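Local coordinates for protein Mn transporter subunit (PDB 3UJP) that binds manganese and probably delivers it, as the solute-binding subunit of a periplasmic metal-uptake system, to its membrane transporter, at residues E144-R147 with Q148-E152; F200-L203 with A204-Y207. One frame throughout, in Å; residues are numbered along the deposited sequence.

Contact 1. Residues E144-R147 with Q148-E152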
ATOM      1  N   GLU A 144     -18.162 -13.486   4.446  1.00 72.73           N
ATOM      2  CA  GLU A 144     -18.046 -14.699   3.679  1.00 73.25           C
ATOM      3  C   GLU A 144     -18.129 -14.366   2.214  1.00 74.84           C
ATOM      4  O   GLU A 144     -17.350 -14.890   1.413  1.00 79.73           O
ATOM      5  CB  GLU A 144     -19.151 -15.664   4.018  1.00 78.28           C
ATOM      6  CG  GLU A 144     -19.266 -16.755   2.982  1.00 76.99           C
ATOM      7  CD  GLU A 144     -18.182 -17.790   3.124  1.00 85.96           C
ATOM      8  OE1 GLU A 144     -17.294 -17.596   3.991  1.00 85.39           O
ATOM      9  OE2 GLU A 144     -18.221 -18.794   2.380  1.00 85.65           O
ATOM     10  N   ASN A 145     -19.074 -13.494   1.856  1.00 71.17           N
ATOM     11  CA  ASN A 145     -19.268 -13.126   0.439  1.00 70.96           C
ATOM     12  C   ASN A 145     -18.078 -12.382  -0.143  1.00 66.97           C
ATOM     13  O   ASN A 145     -17.829 -12.432  -1.343  1.00 69.29           O
ATOM     14  CB  ASN A 145     -20.548 -12.311   0.235  1.00 75.23           C
ATOM     15  CG  ASN A 145     -21.803 -13.073   0.636  1.00 77.01           C
ATOM     16  OD1 ASN A 145     -21.894 -14.291   0.458  1.00 82.03           O
ATOM     17  ND2 ASN A 145     -22.773 -12.356   1.184  1.00 71.75           N
ATOM     18  N   ILE A 146     -17.364 -11.675   0.725  1.00 71.72           N
ATOM     19  CA  ILE A 146     -16.099 -11.052   0.378  1.00 63.59           C
ATOM     20  C   ILE A 146     -15.087 -12.136   0.085  1.00 73.29           C
ATOM     21  O   ILE A 146     -14.199 -11.958  -0.756  1.00 74.81           O
ATOM     22  CB  ILE A 146     -15.547 -10.252   1.544  1.00 60.73           C
ATOM     23  CG1 ILE A 146     -16.474  -9.078   1.892  1.00 68.61           C
ATOM     24  CG2 ILE A 146     -14.176  -9.774   1.209  1.00 62.54           C
ATOM     25  CD1 ILE A 146     -16.167  -8.404   3.223  1.00 65.71           C
ATOM     26  N   ARG A 147     -15.219 -13.262   0.781  1.00 72.36           N
ATOM     27  CA  ARG A 147     -14.261 -14.335   0.637  1.00 72.71           C
ATOM     28  C   ARG A 147     -14.457 -14.979  -0.720  1.00 78.13           C
ATOM     29  O   ARG A 147     -13.521 -15.057  -1.515  1.00 81.38           O
ATOM     30  CB  ARG A 147     -14.425 -15.360   1.751  1.00 80.40           C
ATOM     31  CG  ARG A 147     -13.150 -16.100   2.143  1.00 78.07           C
ATOM     32  CD  ARG A 147     -13.515 -17.503   2.568  1.00 79.53           C
ATOM     33  NE  ARG A 147     -14.095 -18.234   1.448  1.00 83.03           N
ATOM     34  CZ  ARG A 147     -14.812 -19.349   1.560  1.00 87.28           C
ATOM     35  NH1 ARG A 147     -15.292 -19.931   0.475  1.00 87.81           N
ATOM     36  NH2 ARG A 147     -15.051 -19.885   2.754  1.00 91.23           N
ATOM     37  N   GLN A 148     -15.681 -15.412  -0.998  1.00 76.87           N
ATOM     38  CA  GLN A 148     -15.999 -16.039  -2.290  1.00 79.17           C
ATOM     39  C   GLN A 148     -15.646 -15.156  -3.481  1.00 77.29           C
ATOM     40  O   GLN A 148     -15.251 -15.647  -4.535  1.00 80.20           O
ATOM     41  CB  GLN A 148     -17.480 -16.409  -2.386  1.00 79.41           C
ATOM     42  CG  GLN A 148     -17.960 -17.458  -1.409  1.00 76.93           C
ATOM     43  CD  GLN A 148     -19.478 -17.570  -1.427  1.00 85.38           C
ATOM     44  OE1 GLN A 148     -20.142 -17.047  -2.331  1.00 88.07           O
ATOM     45  NE2 GLN A 148     -20.039 -18.243  -0.418  1.00 88.16           N
ATOM     46  N   ALA A 149     -15.812 -13.852  -3.308  1.00 76.67           N
ATOM     47  CA  ALA A 149     -15.591 -12.901  -4.388  1.00 73.32           C
ATOM     48  C   ALA A 149     -14.119 -12.841  -4.719  1.00 78.32           C
ATOM     49  O   ALA A 149     -13.752 -12.636  -5.877  1.00 79.49           O
ATOM     50  CB  ALA A 149     -16.094 -11.539  -3.993  1.00 72.67           C
ATOM     51  N   PHE A 150     -13.293 -13.020  -3.681  1.00 78.66           N
ATOM     52  CA  PHE A 150     -11.831 -12.932  -3.782  1.00 75.38           C
ATOM     53  C   PHE A 150     -11.178 -14.217  -4.294  1.00 77.73           C
ATOM     54  O   PHE A 150     -10.142 -14.151  -4.960  1.00 80.13           O
ATOM     55  CB  PHE A 150     -11.211 -12.620  -2.427  1.00 72.73           C
ATOM     56  CG  PHE A 150     -11.353 -11.206  -1.997  1.00 70.85           C
ATOM     57  CD1 PHE A 150     -12.164 -10.338  -2.671  1.00 73.97           C
ATOM     58  CD2 PHE A 150     -10.663 -10.748  -0.901  1.00 74.63           C
ATOM     59  CE1 PHE A 150     -12.284  -9.046  -2.262  1.00 65.79           C
ATOM     60  CE2 PHE A 150     -10.774  -9.466  -0.492  1.00 70.41           C
ATOM     61  CZ  PHE A 150     -11.588  -8.612  -1.173  1.00 68.19           C
ATOM     62  N   VAL A 151     -11.746 -15.376  -3.953  1.00 78.32           N
ATOM     63  CA  VAL A 151     -11.216 -16.650  -4.443  1.00 81.05           C
ATOM     64  C   VAL A 151     -11.404 -16.755  -5.963  1.00 88.76           C
ATOM     65  O   VAL A 151     -10.509 -17.240  -6.673  1.00 85.02           O
ATOM     66  CB  VAL A 151     -11.854 -17.868  -3.753  1.00 78.83           C
ATOM     67  CG1 VAL A 151     -11.833 -17.691  -2.264  1.00 77.04           C
ATOM     68  CG2 VAL A 151     -13.281 -18.080  -4.246  1.00 80.91           C
ATOM     69  N   GLU A 152     -12.563 -16.291  -6.449  1.00 87.13           N
ATOM     70  CA  GLU A 152     -12.832 -16.221  -7.881  1.00 82.47           C
ATOM     71  C   GLU A 152     -12.017 -15.114  -8.501  1.00 79.68           C
ATOM     72  O   GLU A 152     -11.419 -15.306  -9.550  1.00 86.46           O
ATOM     73  CB  GLU A 152     -14.308 -15.976  -8.154  1.00 86.02           C
ATOM     74  CG  GLU A 152     -15.210 -17.011  -7.528  1.00 94.73           C
ATOM     75  CD  GLU A 152     -16.671 -16.630  -7.670  1.00104.53           C
ATOM     76  OE1 GLU A 152     -16.935 -15.633  -8.378  1.00 99.46           O
ATOM     77  OE2 GLU A 152     -17.550 -17.307  -7.080  1.00106.33           O
TER
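From E144 to V151 the backbone runs as helix, Q148 N bonding to E144 O at 3.0 Å, and R147 O accepting from both V151 N, at 3.0 Å, and F150 N, which also reaches I146 O. I146 and F150 lie side by side one turn apart. With CG1 turned beside the backbone N (chi1 -64°), I146 sends CG2 over the face of the F150 ring, 3.9 Å from its centroid, in a CH-pi contact. I146 O lies over the same face, toward the rim. These two large apolar residues suit the buried stripe of amphipathic helix 136-153, whose inner side meets V45 and V48 of helix 39-49; the ring of F150 also meets Y161 edge to face. With an alanine in place of F150, I146 CG2 would probably lose the ring face it rests on, and Y161 its edge-to-face partner. Facing outward, E144 bends at chi2 (76°), bringing OE2 to 3.4 Å from Q148 NE2 in a weak hydrogen bond, with carboxylate and amide planes nearly perpendicular. E144 OE2 also lies over one face of the R147 guanidinium, toward its rim, 3.4 Å from R147 NH2, charges attracting without a directed N-H.

Contact 2. Residues F200-L203 with A204-Y207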
ATOM      1  N   PHE A 200     -29.519   1.716  13.060  1.00 60.41           N
ATOM      2  CA  PHE A 200     -29.154   0.733  14.066  1.00 61.16           C
ATOM      3  C   PHE A 200     -30.231  -0.276  14.297  1.00 63.62           C
ATOM      4  O   PHE A 200     -30.218  -0.922  15.321  1.00 70.19           O
ATOM      5  CB  PHE A 200     -28.879   1.409  15.401  1.00 66.09           C
ATOM      6  CG  PHE A 200     -27.828   2.468  15.333  1.00 63.80           C
ATOM      7  CD1 PHE A 200     -28.182   3.793  15.086  1.00 59.52           C
ATOM      8  CD2 PHE A 200     -26.485   2.144  15.506  1.00 56.86           C
ATOM      9  CE1 PHE A 200     -27.214   4.785  15.009  1.00 62.41           C
ATOM     10  CE2 PHE A 200     -25.524   3.121  15.446  1.00 63.09           C
ATOM     11  CZ  PHE A 200     -25.883   4.450  15.190  1.00 69.21           C
ATOM     12  N   SER A 201     -31.170  -0.412  13.377  1.00 68.49           N
ATOM     13  CA  SER A 201     -32.249  -1.377  13.559  1.00 66.04           C
ATOM     14  C   SER A 201     -31.800  -2.848  13.704  1.00 69.96           C
ATOM     15  O   SER A 201     -32.452  -3.616  14.405  1.00 73.67           O
ATOM     16  CB  SER A 201     -33.294  -1.241  12.444  1.00 71.35           C
ATOM     17  OG  SER A 201     -34.305  -0.319  12.796  1.00 74.81           O
ATOM     18  N   TYR A 202     -30.714  -3.256  13.047  1.00 65.98           N
ATOM     19  CA  TYR A 202     -30.262  -4.649  13.177  1.00 72.32           C
ATOM     20  C   TYR A 202     -29.593  -4.860  14.516  1.00 72.56           C
ATOM     21  O   TYR A 202     -29.899  -5.812  15.239  1.00 72.82           O
ATOM     22  CB  TYR A 202     -29.302  -5.055  12.066  1.00 63.91           C
ATOM     23  CG  TYR A 202     -29.954  -5.098  10.709  1.00 64.41           C
ATOM     24  CD1 TYR A 202     -30.503  -6.270  10.218  1.00 68.92           C
ATOM     25  CD2 TYR A 202     -30.025  -3.961   9.919  1.00 64.64           C
ATOM     26  CE1 TYR A 202     -31.100  -6.307   8.971  1.00 73.19           C
ATOM     27  CE2 TYR A 202     -30.619  -3.988   8.692  1.00 68.03           C
ATOM     28  CZ  TYR A 202     -31.158  -5.159   8.215  1.00 67.97           C
ATOM     29  OH  TYR A 202     -31.744  -5.173   6.973  1.00 72.02           O
ATOM     30  N   LEU A 203     -28.673  -3.955  14.832  1.00 67.63           N
ATOM     31  CA  LEU A 203     -28.011  -3.936  16.121  1.00 65.49           C
ATOM     32  C   LEU A 203     -28.989  -4.051  17.277  1.00 72.77           C
ATOM     33  O   LEU A 203     -28.716  -4.737  18.247  1.00 78.94           O
ATOM     34  CB  LEU A 203     -27.241  -2.640  16.282  1.00 63.60           C
ATOM     35  CG  LEU A 203     -26.418  -2.778  17.546  1.00 60.08           C
ATOM     36  CD1 LEU A 203     -25.522  -3.961  17.309  1.00 68.79           C
ATOM     37  CD2 LEU A 203     -25.612  -1.553  17.786  1.00 61.63           C
ATOM     38  N   ALA A 204     -30.119  -3.356  17.177  1.00 75.55           N
ATOM     39  CA  ALA A 204     -31.132  -3.363  18.229  1.00 70.48           C
ATOM     40  C   ALA A 204     -31.973  -4.621  18.193  1.00 69.60           C
ATOM     41  O   ALA A 204     -32.417  -5.086  19.230  1.00 78.20           O
ATOM     42  CB  ALA A 204     -32.006  -2.139  18.158  1.00 68.98           C
ATOM     43  N   ARG A 205     -32.217  -5.178  17.020  1.00 67.01           N
ATOM     44  CA  ARG A 205     -32.893  -6.475  16.984  1.00 72.61           C
ATOM     45  C   ARG A 205     -32.040  -7.534  17.709  1.00 77.65           C
ATOM     46  O   ARG A 205     -32.556  -8.367  18.457  1.00 75.22           O
ATOM     47  CB  ARG A 205     -33.191  -6.912  15.547  1.00 70.35           C
ATOM     48  CG  ARG A 205     -33.873  -8.248  15.453  1.00 68.05           C
ATOM     49  CD  ARG A 205     -33.010  -9.228  14.698  1.00 73.50           C
ATOM     50  NE  ARG A 205     -33.392  -9.309  13.291  1.00 79.00           N
ATOM     51  CZ  ARG A 205     -32.529  -9.353  12.274  1.00 82.52           C
ATOM     52  NH1 ARG A 205     -31.216  -9.306  12.495  1.00 78.43           N
ATOM     53  NH2 ARG A 205     -32.977  -9.428  11.025  1.00 76.07           N
ATOM     54  N   ASP A 206     -30.725  -7.466  17.512  1.00 79.17           N
ATOM     55  CA  ASP A 206     -29.800  -8.490  17.992  1.00 73.10           C
ATOM     56  C   ASP A 206     -29.683  -8.495  19.498  1.00 72.67           C
ATOM     57  O   ASP A 206     -29.510  -9.538  20.099  1.00 80.88           O
ATOM     58  CB  ASP A 206     -28.402  -8.281  17.393  1.00 76.52           C
ATOM     59  CG  ASP A 206     -28.187  -9.035  16.084  1.00 82.06           C
ATOM     60  OD1 ASP A 206     -29.147  -9.198  15.303  1.00 86.50           O
ATOM     61  OD2 ASP A 206     -27.037  -9.454  15.835  1.00 84.44           O
ATOM     62  N   TYR A 207     -29.749  -7.319  20.097  1.00 66.55           N
ATOM     63  CA  TYR A 207     -29.530  -7.194  21.526  1.00 68.94           C
ATOM     64  C   TYR A 207     -30.748  -6.637  22.213  1.00 73.77           C
ATOM     65  O   TYR A 207     -30.646  -5.998  23.264  1.00 69.90           O
ATOM     66  CB  TYR A 207     -28.298  -6.339  21.791  1.00 71.26           C
ATOM     67  CG  TYR A 207     -27.126  -6.877  21.023  1.00 74.71           C
ATOM     68  CD1 TYR A 207     -26.710  -8.196  21.195  1.00 80.71           C
ATOM     69  CD2 TYR A 207     -26.462  -6.102  20.081  1.00 77.22           C
ATOM     70  CE1 TYR A 207     -25.635  -8.725  20.472  1.00 79.88           C
ATOM     71  CE2 TYR A 207     -25.382  -6.622  19.352  1.00 76.39           C
ATOM     72  CZ  TYR A 207     -24.976  -7.929  19.554  1.00 76.28           C
ATOM     73  OH  TYR A 207     -23.914  -8.428  18.823  1.00 80.47           O
TER
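F200 stands at the N-cap of the short helix 201-206, the helical link of a beta-alpha-beta unit between strands 192-195 and 210-213, and its O accepts from A204 N at 3.1 Å. Its large apolar ring suits a buried place against L193 and S195 of the first strand. S201 O takes R205 N, and the small hydroxyl of S201 turns to E211. Y202 O receives D206 N at 2.9 Å, close to the line of its C=O. The ring of Y202 runs alongside R205, whose NH1 comes to the ring edge near its plane, 3.9 Å from CD1; the two flat groups stand 77° apart. R205 bends at chi2 and chi3, and NH1 makes a weak, salt-bridging bond of 3.5 Å to D206 OD1, in the guanidinium plane, while D206 OD2 is hydrogen-bonded to S135 OG. The tyrosine at Y202 suits its place because the buried ring carries a hydroxyl bonded to N129 O and I117 N. L203 closes the segment: its CG lies anti to the backbone N (chi1 -172°), directing the branched end across the side chain of Y207. There methyl CD1 of L203 rests 3.4 Å from CE2 of the Y207 ring.

Overall arrangement
From the N terminus, the parallel sheet containing strand 33-36 comes first, and helix 136-153 carries contact 1 after it. Each contact joins successive turns of one helix, so neither closes a long loop, and the two come in series without nesting or crossing. Between them run the long helix 158-183 and strand 192-195. Contact 1 faces helix 39-49, while contact 2 lies in the following beta-alpha-beta unit, with F200 about 8 Å from the bound manganese. Their centres are 26 Å apart and their nearest atoms about 13 Å. Contact 2 also packs on the start of helix 136-153, at P136 and N138. Helix 158-183 is a shared neighbour: R147 meets N162 and A165, and Y207 meets L179 and L183.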